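Local coordinates for putative amino acid binding protein (Streptococcus mutans, PDB 4C0R), which binds glutathione, held here as its oxidised disulfide, and probably hands it to the cystine ABC importer TcyBC for uptake into the cell, at residues L7-V10 with F16-E19; Q47-T52 with D61-G66; S56-D61 with N78-S83; F194-A197 with L203-F206. One frame throughout, in Å; residues are numbered along the deposited sequence.

Contact 1. Residues L7-V10 with F16-E19; sequences LATV and FSYE
Thr9 and Ser17 meet through their hydroxyls: Ser17 OG donates to Thr9 OG1 over 2.6 Å, the one hydrogen bond between the two segments. In both residues the hydroxyl is turned anti to the backbone N (chi1 -170° in Thr9, 179° in Ser17), which brings each oxygen out toward the other segment. The packing around this bond is tight but small. Ser17 CB lies 3.3 Å from Thr9 OG1, and the methyl Thr9 CG2 sits 3.6 Å from Ser17 OG, so the threonine presents both its branches to one serine oxygen.

Beyond this buried pair the segments diverge. Val10 and Ser17, the residues with the closest CA atoms, are 7.0 Å apart there; Tyr18 points away, and Glu19 lies at the exposed end beside Lys48. Phe16 and Ser17 both stand across from Thr13, a classic beta bulge. Val10, just after strand 3-9, belongs to the glutathione disulfide pocket, which places the contact next to the ligand; its side chain also touches Trp51 and Ile54 of helix 51-59.

Thr9 OG1 is also hydrogen-bonded to Ala67 O and Asn68 OD1, atoms that can only accept. Taking a proton from Ser17 therefore leaves the threonine's single proton to be shared between these two acceptors of strand 65-71, or given to one of them.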
loop_
_atom_site.group_PDB
_atom_site.type_symbol
_atom_site.label_atom_id
_atom_site.label_comp_id
_atom_site.label_asym_id
_atom_site.label_seq_id
_atom_site.Cartn_x
_atom_site.Cartn_y
_atom_site.Cartn_z
ATOM N N LEU A 7 11.748 8.515 7.300
ATOM C CA LEU A 7 10.783 7.643 6.603
ATOM C C LEU A 7 9.475 8.404 6.445
ATOM O O LEU A 7 8.886 8.869 7.427
ATOM C CB LEU A 7 10.618 6.345 7.413
ATOM C CG LEU A 7 9.649 5.337 6.789
ATOM C CD1 LEU A 7 9.950 3.942 7.334
ATOM C CD2 LEU A 7 8.182 5.646 7.026
ATOM N N ALA A 8 9.059 8.566 5.193
ATOM C CA ALA A 8 7.800 9.263 4.878
ATOM C C ALA A 8 6.669 8.286 4.598
ATOM O O ALA A 8 6.859 7.263 3.942
ATOM C CB ALA A 8 7.988 10.189 3.691
ATOM N N THR A 9 5.487 8.593 5.174
ATOM C CA THR A 9 4.333 7.764 5.014
ATOM C C THR A 9 3.100 8.615 4.936
ATOM O O THR A 9 3.162 9.759 5.333
ATOM C CB THR A 9 4.254 6.754 6.177
ATOM O OG1 THR A 9 3.254 5.785 5.925
ATOM C CG2 THR A 9 3.964 7.455 7.485
ATOM N N VAL A 10 1.975 8.070 4.478
ATOM C CA VAL A 10 0.736 8.855 4.479
ATOM C C VAL A 10 0.002 8.635 5.797
ATOM O O VAL A 10 -0.586 9.574 6.356
ATOM C CB VAL A 10 -0.183 8.505 3.307
ATOM C CG1 VAL A 10 -1.333 9.471 3.254
ATOM C CG2 VAL A 10 0.585 8.553 1.962
ATOM N N PHE A 16 -1.484 -0.938 7.160
ATOM C CA PHE A 16 -0.088 -0.750 6.797
ATOM C C PHE A 16 0.528 0.454 7.465
ATOM O O PHE A 16 1.659 0.427 7.916
ATOM C CB PHE A 16 0.116 -0.698 5.249
ATOM C CG PHE A 16 0.144 -2.081 4.638
ATOM C CD1 PHE A 16 -1.058 -2.757 4.351
ATOM C CD2 PHE A 16 1.331 -2.741 4.415
ATOM C CE1 PHE A 16 -1.015 -4.006 3.882
ATOM C CE2 PHE A 16 1.349 -4.005 3.948
ATOM C CZ PHE A 16 0.199 -4.637 3.689
ATOM N N SER A 17 -0.259 1.511 7.520
ATOM C CA SER A 17 0.231 2.786 8.018
ATOM C C SER A 17 -0.962 3.612 8.494
ATOM O O SER A 17 -1.827 3.975 7.699
ATOM C CB SER A 17 1.064 3.540 7.004
ATOM O OG SER A 17 1.479 4.805 7.572
ATOM N N TYR A 18 -1.030 3.853 9.790
ATOM C CA TYR A 18 -2.212 4.531 10.397
ATOM C C TYR A 18 -1.844 5.030 11.796
ATOM O O TYR A 18 -0.845 4.666 12.352
ATOM C CB TYR A 18 -3.445 3.611 10.478
ATOM C CG TYR A 18 -3.345 2.404 11.385
ATOM C CD1 TYR A 18 -2.721 1.221 10.952
ATOM C CD2 TYR A 18 -3.872 2.422 12.652
ATOM C CE1 TYR A 18 -2.597 0.151 11.768
ATOM C CE2 TYR A 18 -3.768 1.298 13.482
ATOM C CZ TYR A 18 -3.134 0.177 13.019
ATOM O OH TYR A 18 -3.025 -0.959 13.803
ATOM N N GLU A 19 -2.689 5.887 12.366
ATOM C CA GLU A 19 -2.475 6.298 13.734
ATOM C C GLU A 19 -3.409 5.613 14.706
ATOM O O GLU A 19 -4.576 5.385 14.424
ATOM C CB GLU A 19 -2.623 7.815 13.870
ATOM C CG GLU A 19 -1.505 8.573 13.243
ATOM C CD GLU A 19 -1.627 10.087 13.462
ATOM O OE1 GLU A 19 -2.679 10.507 13.972
ATOM O OE2 GLU A 19 -0.694 10.791 13.070
#

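Contact 2. Residues Q47-T52 with D61-G66; sequences QKTEWT and DKYQIG. With CD (cadmium ion), chain U; CD (cadmium ion), chain H; GDS (oxidized glutathione disulfide), chain C.
Thr49 OG1 and Tyr63 OH form the main polar link between the segments, a hydrogen bond of 3.1 Å in which either hydroxyl could be the donor. The two side chains come from opposite directions. Thr49 CG2 lies 3.9 Å from Tyr63 CE2, obliquely to the ring. Gln47 CG rests 4.3 Å from Tyr63 CE1, while Gln47 NE2 donates to Lys48 O over 2.8 Å, nearly straight at 171° and with the acceptor in the amide plane, a bond that folds the glutamine back on its own strand.

The segments are the two ends of a beta-alpha-beta crossover: strand 42-48 leads into helix 51-59, and the chain returns in strand 65-71, with strand 3-9 pairing in parallel with both. The ring of Tyr63 packs against Leu58 of helix 51-59, Thr6 and Ala8.

At the opening of the helix the same segment reaches the ligand. Glu50, its chain bent at chi2 (-83°), binds a cadmium ion through both carboxylate oxygens, OE2 at 2.3 Å, and glutathione disulfide OE4 completes this bridge to the ligand. Sulfur SG5 of the disulfide lies over one face of the Trp51 indole, 3.4 Å from CD2 and displaced toward the rim.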
loop_
_atom_site.group_PDB
_atom_site.type_symbol
_atom_site.label_atom_id
_atom_site.label_comp_id
_atom_site.label_asym_id
_atom_site.label_seq_id
_atom_site.Cartn_x
_atom_site.Cartn_y
_atom_site.Cartn_z
ATOM N N GLN A 47 7.590 10.242 9.549
ATOM C CA GLN A 47 6.930 11.488 9.225
ATOM C C GLN A 47 5.709 11.252 8.366
ATOM O O GLN A 47 5.825 10.682 7.267
ATOM C CB GLN A 47 7.887 12.336 8.440
ATOM C CG GLN A 47 7.367 13.697 8.058
ATOM C CD GLN A 47 6.922 14.509 9.264
ATOM O OE1 GLN A 47 7.715 14.776 10.151
ATOM N NE2 GLN A 47 5.645 14.840 9.310
ATOM N N LYS A 48 4.566 11.758 8.823
ATOM C CA LYS A 48 3.346 11.706 8.035
ATOM C C LYS A 48 3.432 12.868 7.037
ATOM O O LYS A 48 3.836 13.991 7.392
ATOM C CB LYS A 48 2.141 11.861 8.964
ATOM C CG LYS A 48 0.862 11.314 8.479
ATOM C CD LYS A 48 -0.253 11.480 9.501
ATOM C CE LYS A 48 -1.583 11.195 8.834
ATOM N NZ LYS A 48 -1.872 12.348 7.940
ATOM N N THR A 49 3.086 12.609 5.798
ATOM C CA THR A 49 3.115 13.623 4.780
ATOM C C THR A 49 2.074 13.271 3.694
ATOM O O THR A 49 1.440 12.211 3.774
ATOM C CB THR A 49 4.524 13.797 4.231
ATOM O OG1 THR A 49 4.606 15.019 3.468
ATOM C CG2 THR A 49 4.905 12.615 3.362
ATOM N N GLU A 50 1.880 14.123 2.707
ATOM C CA GLU A 50 0.963 13.781 1.634
ATOM C C GLU A 50 1.568 12.703 0.744
ATOM O O GLU A 50 2.780 12.621 0.558
ATOM C CB GLU A 50 0.699 15.007 0.742
ATOM C CG GLU A 50 0.026 16.158 1.454
ATOM C CD GLU A 50 -1.488 16.069 1.565
ATOM O OE1 GLU A 50 -2.096 15.068 1.171
ATOM O OE2 GLU A 50 -2.063 17.038 2.070
ATOM N N TRP A 51 0.693 11.911 0.121
ATOM C CA TRP A 51 1.141 10.862 -0.777
ATOM C C TRP A 51 2.084 11.395 -1.846
ATOM O O TRP A 51 3.147 10.853 -2.063
ATOM C CB TRP A 51 -0.107 10.272 -1.426
ATOM C CG TRP A 51 0.076 9.319 -2.568
ATOM C CD1 TRP A 51 -0.337 9.526 -3.837
ATOM C CD2 TRP A 51 0.651 8.005 -2.535
ATOM N NE1 TRP A 51 -0.042 8.441 -4.629
ATOM C CE2 TRP A 51 0.564 7.480 -3.852
ATOM C CE3 TRP A 51 1.223 7.226 -1.538
ATOM C CZ2 TRP A 51 1.046 6.207 -4.183
ATOM C CZ3 TRP A 51 1.691 5.958 -1.864
ATOM C CH2 TRP A 51 1.582 5.465 -3.188
ATOM N N THR A 52 1.713 12.487 -2.493
ATOM C CA THR A 52 2.562 12.957 -3.593
ATOM C C THR A 52 3.905 13.475 -3.051
ATOM O O THR A 52 4.918 13.365 -3.719
ATOM C CB THR A 52 1.853 14.009 -4.482
ATOM O OG1 THR A 52 1.379 15.079 -3.689
ATOM C CG2 THR A 52 0.693 13.376 -5.187
ATOM N N ASP A 61 15.787 14.272 -1.778
ATOM C CA ASP A 61 16.418 13.794 -0.558
ATOM C C ASP A 61 16.040 14.493 0.751
ATOM O O ASP A 61 16.768 14.381 1.736
ATOM C CB ASP A 61 17.947 13.691 -0.691
ATOM C CG ASP A 61 18.381 12.252 -0.933
ATOM O OD1 ASP A 61 18.450 11.417 0.082
ATOM O OD2 ASP A 61 18.570 11.975 -2.135
ATOM N N LYS A 62 14.869 15.129 0.780
ATOM C CA LYS A 62 14.215 15.530 1.999
ATOM C C LYS A 62 13.870 14.262 2.779
ATOM O O LYS A 62 13.961 14.239 3.977
ATOM C CB LYS A 62 12.921 16.291 1.721
ATOM C CG LYS A 62 12.107 16.656 2.953
ATOM C CD LYS A 62 10.869 17.472 2.546
ATOM C CE LYS A 62 10.084 18.031 3.738
ATOM N NZ LYS A 62 9.084 19.038 3.286
ATOM N N TYR A 63 13.428 13.224 2.072
ATOM C CA TYR A 63 13.124 11.959 2.728
ATOM C C TYR A 63 14.063 10.897 2.184
ATOM O O TYR A 63 14.505 10.995 1.046
ATOM C CB TYR A 63 11.656 11.504 2.437
ATOM C CG TYR A 63 10.594 12.483 2.841
ATOM C CD1 TYR A 63 10.634 13.118 4.063
ATOM C CD2 TYR A 63 9.552 12.772 1.977
ATOM C CE1 TYR A 63 9.667 14.038 4.428
ATOM C CE2 TYR A 63 8.569 13.689 2.357
ATOM C CZ TYR A 63 8.652 14.304 3.571
ATOM O OH TYR A 63 7.654 15.213 3.946
ATOM N N GLN A 64 14.364 9.863 2.979
ATOM C CA GLN A 64 15.230 8.756 2.566
ATOM C C GLN A 64 14.493 7.446 2.302
ATOM O O GLN A 64 14.948 6.660 1.495
ATOM C CB GLN A 64 16.339 8.502 3.585
ATOM C CG GLN A 64 17.365 9.629 3.665
ATOM C CD GLN A 64 16.800 10.939 4.180
ATOM O OE1 GLN A 64 16.243 11.013 5.284
ATOM N NE2 GLN A 64 16.936 11.982 3.380
ATOM N N ILE A 65 13.363 7.223 3.004
ATOM C CA ILE A 65 12.603 5.983 2.859
ATOM C C ILE A 65 11.155 6.380 2.672
ATOM O O ILE A 65 10.686 7.351 3.283
ATOM C CB ILE A 65 12.685 5.071 4.114
ATOM C CG1 ILE A 65 14.127 4.904 4.569
ATOM C CG2 ILE A 65 12.061 3.744 3.787
ATOM C CD1 ILE A 65 14.250 4.061 5.807
ATOM N N GLY A 66 10.430 5.644 1.842
ATOM C CA GLY A 66 8.994 5.780 1.697
ATOM C C GLY A 66 8.356 4.442 2.032
ATOM O O GLY A 66 8.873 3.387 1.666
HETATM CD CD CD U . 21.040 12.129 -0.090
HETATM CD CD CD H . -4.152 16.123 2.202
HETATM C CD1 GDS C . -4.305 11.628 -1.051
HETATM N N2 GDS C . -5.370 10.721 -0.603
HETATM C CA2 GDS C . -5.122 10.060 0.626
HETATM C C2 GDS C . -5.450 10.751 1.902
HETATM O O2 GDS C . -4.881 10.430 2.966
HETATM C CB2 GDS C . -4.520 8.713 0.747
HETATM S SG2 GDS C . -4.307 7.890 -0.817
HETATM N N3 GDS C . -6.445 11.803 1.855
HETATM C CA3 GDS C . -6.736 12.575 3.062
HETATM C C3 GDS C . -6.045 13.911 2.806
HETATM O OE3 GDS C . -6.568 15.003 3.194
HETATM O OE4 GDS C . -4.940 13.987 2.193
HETATM N N4 GDS C . -4.531 4.727 -1.497
HETATM C CA4 GDS C . -5.969 4.713 -1.621
HETATM C C4 GDS C . -6.366 4.798 -3.054
HETATM O OE5 GDS C . -5.568 4.466 -3.983
HETATM O OE6 GDS C . -7.553 5.155 -3.294
HETATM C C5 GDS C . -3.960 4.739 -0.187
HETATM O O5 GDS C . -4.690 4.697 0.802
HETATM C CA5 GDS C . -2.505 4.890 -0.177
HETATM N N5 GDS C . -1.746 4.258 -1.175
HETATM C CB5 GDS C . -2.040 6.224 0.308
HETATM S SG5 GDS C . -2.331 7.455 -0.991
HETATM C CA6 GDS C . -0.838 0.864 -4.331
HETATM C C6 GDS C . 0.317 1.656 -4.925
HETATM O OE7 GDS C . 0.054 2.655 -5.648
HETATM O OE8 GDS C . 1.507 1.336 -4.689
HETATM N N6 GDS C . -0.272 -0.362 -3.740
HETATM C CB6 GDS C . -1.591 1.671 -3.337
HETATM C CG6 GDS C . -0.596 2.417 -2.419
HETATM C CD6 GDS C . -1.388 2.910 -1.226
HETATM O O6 GDS C . -1.732 2.219 -0.257
#

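Contact 3. Residues S56-D61 with N78-S83; sequences SGLDSD and NKYLYS. With CD (cadmium ion), chain U.
The last turn of helix 51-59 packs against the residues leading into strand 81-96, where Leu58 points at Tyr80 and the carboxylate of Asp59 reaches it. Tyr80 OH donates to Asp59 OD1 over 2.8 Å. The proton arrives on the syn side of the oxygen, tilted 34° out of the carboxylate plane. Carboxylate and ring planes are nonetheless only 7° apart, and OD1 sits at the ring's edge near its plane, where it also comes within 3.1 Å of Tyr80 CE1. Next to it, Leu58 CB touches Tyr80 CE1 at 3.7 Å, an oblique apolar contact. With its CG beside the backbone N, the tyrosine lays its ring along Leu58 and Asp59. That ring is backed by the neighbouring side chain, Lys79 CB standing 3.6 Å above the plane over the centre.

Just after these residues the helix ends in a Schellman motif: Asp61 takes a positive phi of 57°, and one of the two bonds back into the last turn is the weak Asp61 N to Leu58 O bond of 3.3 Å. Asp61 OD1 binds a cadmium ion, with Asp199 as the other protein ligand.

On the solvent side one water ties the segments together, donating to Asp59 OD2 and accepting from Lys79 NZ. Asp59 OD2 and Lys79 NZ are 5.0 Å apart, so the water bridges the opposite charges in place of direct contact. Toward the interior, Leu58 continues onto Ile195 and Tyr63.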
loop_
_atom_site.group_PDB
_atom_site.type_symbol
_atom_site.label_atom_id
_atom_site.label_comp_id
_atom_site.label_asym_id
_atom_site.label_seq_id
_atom_site.Cartn_x
_atom_site.Cartn_y
_atom_site.Cartn_z
ATOM N N SER A 56 8.002 13.299 -4.024
ATOM C CA SER A 56 8.801 14.505 -4.344
ATOM C C SER A 56 9.903 14.712 -3.301
ATOM O O SER A 56 10.997 15.198 -3.601
ATOM C CB SER A 56 7.908 15.732 -4.496
ATOM O OG SER A 56 7.231 16.036 -3.308
ATOM N N GLY A 57 9.654 14.303 -2.072
ATOM C CA GLY A 57 10.665 14.382 -1.034
ATOM C C GLY A 57 11.777 13.377 -1.191
ATOM O O GLY A 57 12.935 13.652 -0.875
ATOM N N LEU A 58 11.446 12.194 -1.708
ATOM C CA LEU A 58 12.480 11.246 -2.029
ATOM C C LEU A 58 13.322 11.774 -3.204
ATOM O O LEU A 58 14.536 11.569 -3.236
ATOM C CB LEU A 58 11.901 9.876 -2.401
ATOM C CG LEU A 58 11.250 9.079 -1.266
ATOM C CD1 LEU A 58 10.486 7.910 -1.889
ATOM C CD2 LEU A 58 12.300 8.597 -0.254
ATOM N N ASP A 59 12.682 12.432 -4.170
ATOM C CA ASP A 59 13.431 13.011 -5.302
ATOM C C ASP A 59 14.441 14.043 -4.812
ATOM O O ASP A 59 15.527 14.168 -5.380
ATOM C CB ASP A 59 12.493 13.776 -6.225
ATOM C CG ASP A 59 11.552 12.870 -7.008
ATOM O OD1 ASP A 59 11.827 11.661 -7.119
ATOM O OD2 ASP A 59 10.551 13.385 -7.513
ATOM N N SER A 60 14.079 14.823 -3.805
ATOM C CA SER A 60 14.951 15.916 -3.349
ATOM C C SER A 60 15.871 15.529 -2.186
ATOM O O SER A 60 16.638 16.356 -1.663
ATOM C CB SER A 60 14.093 17.084 -2.946
ATOM O OG SER A 60 13.325 16.821 -1.772
ATOM N N ASP A 61 15.787 14.272 -1.778
ATOM C CA ASP A 61 16.418 13.794 -0.558
ATOM C C ASP A 61 16.040 14.493 0.751
ATOM O O ASP A 61 16.768 14.381 1.736
ATOM C CB ASP A 61 17.947 13.691 -0.691
ATOM C CG ASP A 61 18.381 12.252 -0.933
ATOM O OD1 ASP A 61 18.450 11.417 0.082
ATOM O OD2 ASP A 61 18.570 11.975 -2.135
ATOM N N ASN A 78 12.365 3.460 -11.915
ATOM C CA ASN A 78 13.216 4.378 -12.697
ATOM C C ASN A 78 13.788 5.487 -11.833
ATOM O O ASN A 78 14.759 6.130 -12.198
ATOM C CB ASN A 78 12.434 5.029 -13.814
ATOM C CG ASN A 78 12.137 4.093 -14.936
ATOM O OD1 ASN A 78 12.802 3.087 -15.110
ATOM N ND2 ASN A 78 11.117 4.421 -15.717
ATOM N N LYS A 79 13.173 5.757 -10.689
ATOM C CA LYS A 79 13.518 6.908 -9.867
ATOM C C LYS A 79 13.962 6.563 -8.438
ATOM O O LYS A 79 14.646 7.350 -7.792
ATOM C CB LYS A 79 12.337 7.862 -9.730
ATOM C CG LYS A 79 11.926 8.568 -10.986
ATOM C CD LYS A 79 10.773 9.511 -10.634
ATOM C CE LYS A 79 9.892 9.850 -11.791
ATOM N NZ LYS A 79 8.686 10.555 -11.247
ATOM N N TYR A 80 13.511 5.413 -7.935
ATOM C CA TYR A 80 13.717 5.055 -6.522
ATOM C C TYR A 80 14.306 3.685 -6.390
ATOM O O TYR A 80 14.042 2.830 -7.222
ATOM C CB TYR A 80 12.380 5.074 -5.746
ATOM C CG TYR A 80 11.623 6.368 -6.033
ATOM C CD1 TYR A 80 12.135 7.603 -5.621
ATOM C CD2 TYR A 80 10.448 6.371 -6.760
ATOM C CE1 TYR A 80 11.476 8.781 -5.945
ATOM C CE2 TYR A 80 9.792 7.571 -7.092
ATOM C CZ TYR A 80 10.305 8.744 -6.677
ATOM O OH TYR A 80 9.638 9.915 -7.014
ATOM N N LEU A 81 15.058 3.445 -5.306
ATOM C CA LEU A 81 15.473 2.083 -4.965
ATOM C C LEU A 81 14.319 1.351 -4.232
ATOM O O LEU A 81 13.513 1.976 -3.514
ATOM C CB LEU A 81 16.645 2.088 -4.008
ATOM C CG LEU A 81 17.851 2.920 -4.445
ATOM C CD1 LEU A 81 18.952 2.897 -3.423
ATOM C CD2 LEU A 81 18.280 2.448 -5.783
ATOM N N TYR A 82 14.229 0.047 -4.478
ATOM C CA TYR A 82 13.267 -0.846 -3.809
ATOM C C TYR A 82 13.984 -1.787 -2.816
ATOM O O TYR A 82 15.053 -2.359 -3.103
ATOM C CB TYR A 82 12.512 -1.654 -4.825
ATOM C CG TYR A 82 11.318 -0.956 -5.356
ATOM C CD1 TYR A 82 11.400 0.036 -6.313
ATOM C CD2 TYR A 82 10.048 -1.322 -4.905
ATOM C CE1 TYR A 82 10.284 0.690 -6.785
ATOM C CE2 TYR A 82 8.921 -0.666 -5.355
ATOM C CZ TYR A 82 9.041 0.321 -6.311
ATOM O OH TYR A 82 7.895 0.925 -6.753
ATOM N N SER A 83 13.394 -1.998 -1.662
ATOM C CA SER A 83 13.829 -3.072 -0.795
ATOM C C SER A 83 13.354 -4.427 -1.342
ATOM O O SER A 83 12.628 -4.489 -2.329
ATOM C CB SER A 83 13.237 -2.898 0.597
ATOM O OG SER A 83 11.851 -3.131 0.592
HETATM CD CD CD U . 21.040 12.129 -0.090
HETATM O O HOH W 1 10.090 12.823 -10.177
#

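Contact 4. Residues F194-A197 with L203-F206; sequences FIFA and LQKF
Strand 191-196 runs beside the first turns of helix 201-216, the nearest CA atoms being those of Phe196 and Gln204, 7.0 Å apart. The ring of Phe196 packs between strand and helix. Gln204 CA lies 4.0 Å from the ring centroid and 16° off the normal, a CH-pi contact made by the helix backbone itself; the displacement toward the rim brings Gln204 CA to 3.8 Å from Phe196 CZ. The glutamine stem extends the cover, with Gln204 CB 4.1 Å from Phe196 CD1.

Leu203 approaches differently. Its methyl CD2 meets the ring at the edge, near the plane, 4.0 Å from Phe196 CD2, so one face and one edge of the phenylalanine are met by successive residues of the helix.

The contact between the segments is wholly apolar. Beyond CG the Gln204 chain is extended (chi2 -160°) and carries its amide past the ring, the two planes 61° apart, to where NE2 is hydrogen-bonded to Tyr82 O on strand 81-96. Ile65 of strand 65-71 touches both Phe196 and Leu203, and Phe36 of helix 27-36 also packs on Leu203.

A helix laid on the face of a sheet, following an antiparallel strand of that sheet after a short loop, fits the alpha/beta lobe of a family 3 solute-binding protein.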
loop_
_atom_site.group_PDB
_atom_site.type_symbol
_atom_site.label_atom_id
_atom_site.label_comp_id
_atom_site.label_asym_id
_atom_site.label_seq_id
_atom_site.Cartn_x
_atom_site.Cartn_y
_atom_site.Cartn_z
ATOM N N PHE A 194 9.463 -1.290 0.802
ATOM C CA PHE A 194 10.007 0.028 1.112
ATOM C C PHE A 194 10.653 0.567 -0.143
ATOM O O PHE A 194 11.224 -0.195 -0.931
ATOM C CB PHE A 194 11.082 -0.050 2.178
ATOM C CG PHE A 194 10.560 -0.467 3.535
ATOM C CD1 PHE A 194 9.748 0.385 4.270
ATOM C CD2 PHE A 194 10.882 -1.708 4.071
ATOM C CE1 PHE A 194 9.277 0.010 5.520
ATOM C CE2 PHE A 194 10.409 -2.074 5.345
ATOM C CZ PHE A 194 9.627 -1.213 6.046
ATOM N N ILE A 195 10.609 1.886 -0.338
ATOM C CA ILE A 195 11.381 2.506 -1.374
ATOM C C ILE A 195 12.349 3.518 -0.776
ATOM O O ILE A 195 12.192 3.949 0.357
ATOM C CB ILE A 195 10.509 3.178 -2.451
ATOM C CG1 ILE A 195 9.598 4.248 -1.846
ATOM C CG2 ILE A 195 9.712 2.169 -3.263
ATOM C CD1 ILE A 195 8.824 5.056 -2.923
ATOM N N PHE A 196 13.384 3.858 -1.551
ATOM C CA PHE A 196 14.410 4.748 -1.029
ATOM C C PHE A 196 14.797 5.785 -2.068
ATOM O O PHE A 196 14.723 5.539 -3.272
ATOM C CB PHE A 196 15.708 4.016 -0.659
ATOM C CG PHE A 196 15.505 2.832 0.242
ATOM C CD1 PHE A 196 15.124 1.614 -0.271
ATOM C CD2 PHE A 196 15.721 2.946 1.586
ATOM C CE1 PHE A 196 14.943 0.500 0.556
ATOM C CE2 PHE A 196 15.536 1.855 2.423
ATOM C CZ PHE A 196 15.148 0.620 1.897
ATOM N N ALA A 197 15.312 6.893 -1.569
ATOM C CA ALA A 197 15.928 7.893 -2.444
ATOM C C ALA A 197 17.066 7.190 -3.163
ATOM O O ALA A 197 17.700 6.260 -2.654
ATOM C CB ALA A 197 16.399 9.087 -1.611
ATOM N N LEU A 203 21.776 2.394 2.847
ATOM C CA LEU A 203 20.566 2.200 3.630
ATOM C C LEU A 203 19.741 1.025 3.115
ATOM O O LEU A 203 19.241 0.199 3.881
ATOM C CB LEU A 203 19.802 3.534 3.612
ATOM C CG LEU A 203 18.541 3.644 4.465
ATOM C CD1 LEU A 203 18.845 3.469 5.961
ATOM C CD2 LEU A 203 17.937 5.004 4.266
ATOM N N GLN A 204 19.564 0.954 1.809
ATOM C CA GLN A 204 18.853 -0.128 1.181
ATOM C C GLN A 204 19.468 -1.492 1.550
ATOM O O GLN A 204 18.755 -2.440 1.891
ATOM C CB GLN A 204 18.867 0.068 -0.362
ATOM C CG GLN A 204 18.295 -1.136 -1.141
ATOM C CD GLN A 204 18.728 -1.151 -2.571
ATOM O OE1 GLN A 204 19.889 -0.839 -2.878
ATOM N NE2 GLN A 204 17.809 -1.463 -3.483
ATOM N N LYS A 205 20.795 -1.586 1.473
ATOM C CA LYS A 205 21.500 -2.799 1.831
ATOM C C LYS A 205 21.259 -3.183 3.248
ATOM O O LYS A 205 21.081 -4.381 3.540
ATOM C CB LYS A 205 22.989 -2.607 1.574
ATOM N N PHE A 206 21.326 -2.203 4.147
ATOM C CA PHE A 206 21.068 -2.486 5.545
ATOM C C PHE A 206 19.672 -3.021 5.739
ATOM O O PHE A 206 19.462 -4.035 6.422
ATOM C CB PHE A 206 21.308 -1.277 6.435
ATOM C CG PHE A 206 20.858 -1.479 7.833
ATOM C CD1 PHE A 206 21.617 -2.211 8.701
ATOM C CD2 PHE A 206 19.664 -0.950 8.269
ATOM C CE1 PHE A 206 21.195 -2.423 10.005
ATOM C CE2 PHE A 206 19.227 -1.170 9.555
ATOM C CZ PHE A 206 19.997 -1.894 10.434
#

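How the contacts relate
From the N terminus, contact 1 closes first, joining strand 3-9 to the bulged strand 17-20 across five residues. Contact 2 then spans helix 51-59 between strands 42-48 and 65-71. Contact 3 opens within that span and closes after it, so contacts 2 and 3 cross; they share Asp61, and the backbone bond from Tyr63 N to Gly57 O joins them. Contact 4 comes last in series, a short turn from strand to helix. The sheet unites them: strand 3-9 pairs with strands 42-48 and 65-71 of contact 2, while strand 191-196 of contact 4 lies between strands 65-71 and 81-96, bringing a late part of the chain back among earlier strands.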